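Local coordinates for glyoxylate reductase (Paecilomyces sp. J18, PDB 3WNV), which probably reduces glyoxylate to glycolate with a nicotinamide cofactor, as a member of the D-isomer specific 2-hydroxyacid dehydrogenase family, at residues Leu157-Met162 with Val210-Leu215. Residues are numbered along the deposited sequence; the frame is centred on the assembly and turned at random.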
ATOM      1  N   LEU A 157       0.438  16.843 -12.586  1.00  8.20           N
ATOM      2  CA  LEU A 157       0.558  15.691 -11.705  1.00  9.58           C
ATOM      3  C   LEU A 157       1.459  14.645 -12.363  1.00  9.43           C
ATOM      4  O   LEU A 157       1.179  14.155 -13.473  1.00 12.24           O
ATOM      5  CB  LEU A 157      -0.824  15.070 -11.395  1.00 12.35           C
ATOM      6  CG  LEU A 157      -0.694  13.789 -10.549  1.00 11.10           C
ATOM      7  CD1 LEU A 157      -0.073  14.138  -9.178  1.00 13.55           C
ATOM      8  CD2 LEU A 157      -2.060  13.127 -10.310  1.00 10.18           C
ATOM      9  N   GLY A 158       2.562  14.322 -11.694  1.00  8.36           N
ATOM     10  CA  GLY A 158       3.442  13.246 -12.150  1.00 10.01           C
ATOM     11  C   GLY A 158       3.254  12.005 -11.288  1.00 11.94           C
ATOM     12  O   GLY A 158       3.170  12.074 -10.052  1.00 13.11           O
ATOM     13  N   ILE A 159       3.130  10.859 -11.942  1.00  9.36           N
ATOM     14  CA  ILE A 159       2.847   9.595 -11.250  1.00  7.87           C
ATOM     15  C   ILE A 159       3.986   8.611 -11.584  1.00 14.70           C
ATOM     16  O   ILE A 159       4.190   8.212 -12.737  1.00 12.47           O
ATOM     17  CB  ILE A 159       1.462   9.004 -11.662  1.00  8.88           C
ATOM     18  CG1 ILE A 159       0.317   9.955 -11.289  1.00 12.20           C
ATOM     19  CG2 ILE A 159       1.230   7.589 -11.053  1.00  9.46           C
ATOM     20  CD1 ILE A 159      -1.061   9.494 -11.788  1.00 15.09           C
ATOM     21  N   LEU A 160       4.751   8.243 -10.571  1.00  8.40           N
ATOM     22  CA  LEU A 160       5.731   7.163 -10.772  1.00 12.77           C
ATOM     23  C   LEU A 160       5.080   5.828 -10.410  1.00 12.51           C
ATOM     24  O   LEU A 160       4.903   5.547  -9.250  1.00 12.34           O
ATOM     25  CB  LEU A 160       6.948   7.411  -9.880  1.00 11.39           C
ATOM     26  CG  LEU A 160       8.058   6.350  -9.922  1.00  9.27           C
ATOM     27  CD1 LEU A 160       8.656   6.317 -11.316  1.00 10.16           C
ATOM     28  CD2 LEU A 160       9.083   6.714  -8.874  1.00 12.81           C
ATOM     29  N   GLY A 161       4.753   5.007 -11.415  1.00  9.02           N
ATOM     30  CA  GLY A 161       4.072   3.750 -11.191  1.00 11.09           C
ATOM     31  C   GLY A 161       2.600   3.978 -11.425  1.00 13.44           C
ATOM     32  O   GLY A 161       1.820   4.141 -10.503  1.00 18.91           O
ATOM     33  N   MET A 162       2.247   4.039 -12.700  1.00 20.05           N
ATOM     34  CA  MET A 162       0.883   4.199 -13.133  1.00 22.60           C
ATOM     35  C   MET A 162       0.301   2.790 -13.234  1.00 22.99           C
ATOM     36  O   MET A 162       0.727   1.963 -14.050  1.00 30.39           O
ATOM     37  CB  MET A 162       0.875   4.915 -14.491  1.00 27.86           C
ATOM     38  CG  MET A 162      -0.435   4.871 -15.232  1.00 28.98           C
ATOM     39  SD  MET A 162      -1.628   5.911 -14.380  1.00 32.10           S
ATOM     40  CE  MET A 162      -1.050   7.526 -14.871  1.00  8.86           C
ATOM     41  N   VAL A 210       3.233  18.368  -8.800  1.00 11.30           N
ATOM     42  CA  VAL A 210       2.896  17.453  -7.719  1.00 15.14           C
ATOM     43  C   VAL A 210       3.451  16.103  -8.159  1.00 17.49           C
ATOM     44  O   VAL A 210       3.162  15.626  -9.281  1.00  9.09           O
ATOM     45  CB  VAL A 210       1.359  17.344  -7.494  1.00  9.13           C
ATOM     46  CG1 VAL A 210       1.029  16.213  -6.502  1.00  8.82           C
ATOM     47  CG2 VAL A 210       0.798  18.671  -6.942  1.00 10.07           C
ATOM     48  N   PHE A 211       4.280  15.507  -7.312  1.00 10.05           N
ATOM     49  CA  PHE A 211       4.930  14.240  -7.671  1.00 11.24           C
ATOM     50  C   PHE A 211       4.395  13.128  -6.795  1.00  9.75           C
ATOM     51  O   PHE A 211       4.555  13.167  -5.578  1.00 10.50           O
ATOM     52  CB  PHE A 211       6.450  14.390  -7.498  1.00 11.35           C
ATOM     53  CG  PHE A 211       7.230  13.176  -7.905  1.00 11.71           C
ATOM     54  CD1 PHE A 211       7.363  12.084  -7.040  1.00 12.32           C
ATOM     55  CD2 PHE A 211       7.812  13.125  -9.191  1.00 14.24           C
ATOM     56  CE1 PHE A 211       8.084  10.935  -7.446  1.00 17.02           C
ATOM     57  CE2 PHE A 211       8.540  12.010  -9.579  1.00 15.86           C
ATOM     58  CZ  PHE A 211       8.671  10.909  -8.700  1.00 16.39           C
ATOM     59  N   SER A 212       3.832  12.085  -7.388  1.00  6.70           N
ATOM     60  CA  SER A 212       3.236  10.997  -6.563  1.00  5.98           C
ATOM     61  C   SER A 212       3.743   9.625  -6.995  1.00 11.72           C
ATOM     62  O   SER A 212       4.179   9.431  -8.142  1.00 13.91           O
ATOM     63  CB  SER A 212       1.711  11.023  -6.646  1.00 11.58           C
ATOM     64  OG  SER A 212       1.314  10.546  -7.932  1.00 16.41           O
ATOM     65  N   LEU A 213       3.727   8.660  -6.082  1.00 13.73           N
ATOM     66  CA  LEU A 213       4.304   7.372  -6.449  1.00 15.31           C
ATOM     67  C   LEU A 213       3.444   6.191  -6.037  1.00 11.63           C
ATOM     68  O   LEU A 213       2.811   6.231  -4.982  1.00 14.97           O
ATOM     69  CB  LEU A 213       5.750   7.220  -5.911  1.00 21.48           C
ATOM     70  CG  LEU A 213       6.239   7.604  -4.498  1.00 20.44           C
ATOM     71  CD1 LEU A 213       7.714   7.112  -4.384  1.00 16.89           C
ATOM     72  CD2 LEU A 213       6.229   9.083  -4.225  1.00 24.91           C
ATOM     73  N   ASN A 214       3.377   5.186  -6.908  1.00 16.49           N
ATOM     74  CA  ASN A 214       2.710   3.919  -6.597  1.00 19.24           C
ATOM     75  C   ASN A 214       3.556   2.733  -7.030  1.00 23.21           C
ATOM     76  O   ASN A 214       3.290   2.106  -8.052  1.00 29.74           O
ATOM     77  CB  ASN A 214       1.345   3.834  -7.283  1.00 23.05           C
ATOM     78  CG  ASN A 214       0.530   5.109  -7.143  1.00 19.13           C
ATOM     79  OD1 ASN A 214      -0.075   5.414  -6.080  1.00 20.52           O
ATOM     80  ND2 ASN A 214       0.494   5.869  -8.218  1.00 20.23           N
ATOM     81  N   LEU A 215       4.607   2.446  -6.275  1.00 18.37           N
ATOM     82  CA  LEU A 215       5.465   1.311  -6.565  1.00 17.71           C
ATOM     83  C   LEU A 215       5.348   0.317  -5.445  1.00 18.55           C
ATOM     84  O   LEU A 215       5.137   0.685  -4.275  1.00 17.67           O
ATOM     85  CB  LEU A 215       6.945   1.747  -6.646  1.00 13.81           C
ATOM     86  CG  LEU A 215       7.253   2.732  -7.738  1.00 17.58           C
ATOM     87  CD1 LEU A 215       8.704   3.124  -7.652  1.00 18.07           C
ATOM     88  CD2 LEU A 215       6.975   2.051  -9.098  1.00 18.59           C
TER
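Four backbone hydrogen bonds zip Gly158 and Leu160 to Val210, Ser212 and Asn214, beginning with Gly158 N to Val210 O (2.8 Å) and ending with Asn214 N to Leu160 O. Past the strand ends Asn214 ND2 donates to Gly161 O at 3.2 Å; this oxygen lies close to the Asn214 amide plane, though ND2 is tilted from the carbonyl plane. With CG beside the backbone N (chi1 -46°), Asn214 rests ND2 against Ile159 CG2, 3.4 Å away. Cutting it back to an alanine removes the amide, which would probably leave Gly161 O without this donor and open a gap beside Ile159 CG2. Strands 156-160 and 210-213 are parallel neighbours at the centre of the Rossmann-type sheet, the topological switch point of a dinucleotide-binding domain, and Gly161 probably opens its GxGxxG loop. Glycine suits that position: a CB would clash with Asn214 O and Leu215 CD2 and, at this positive phi, press on Leu160 O. On one face Leu157 CD1 meets Val210 CG1 at 3.6 Å, while compact Ser212 sets OG against Ile159 CG1. On the other, branched Leu160, CG anti to the backbone N, reaches Leu215, CD2 to CD1 at 3.8 Å, and its CB approaches Phe211 CZ obliquely. Leu204 of helix 201-207 touches both Leu160 and Phe211; on the first face, helix 164-175 sets Val169 and Ala173 against Leu157, and its Ile165 meets Asn214 beyond the strand end.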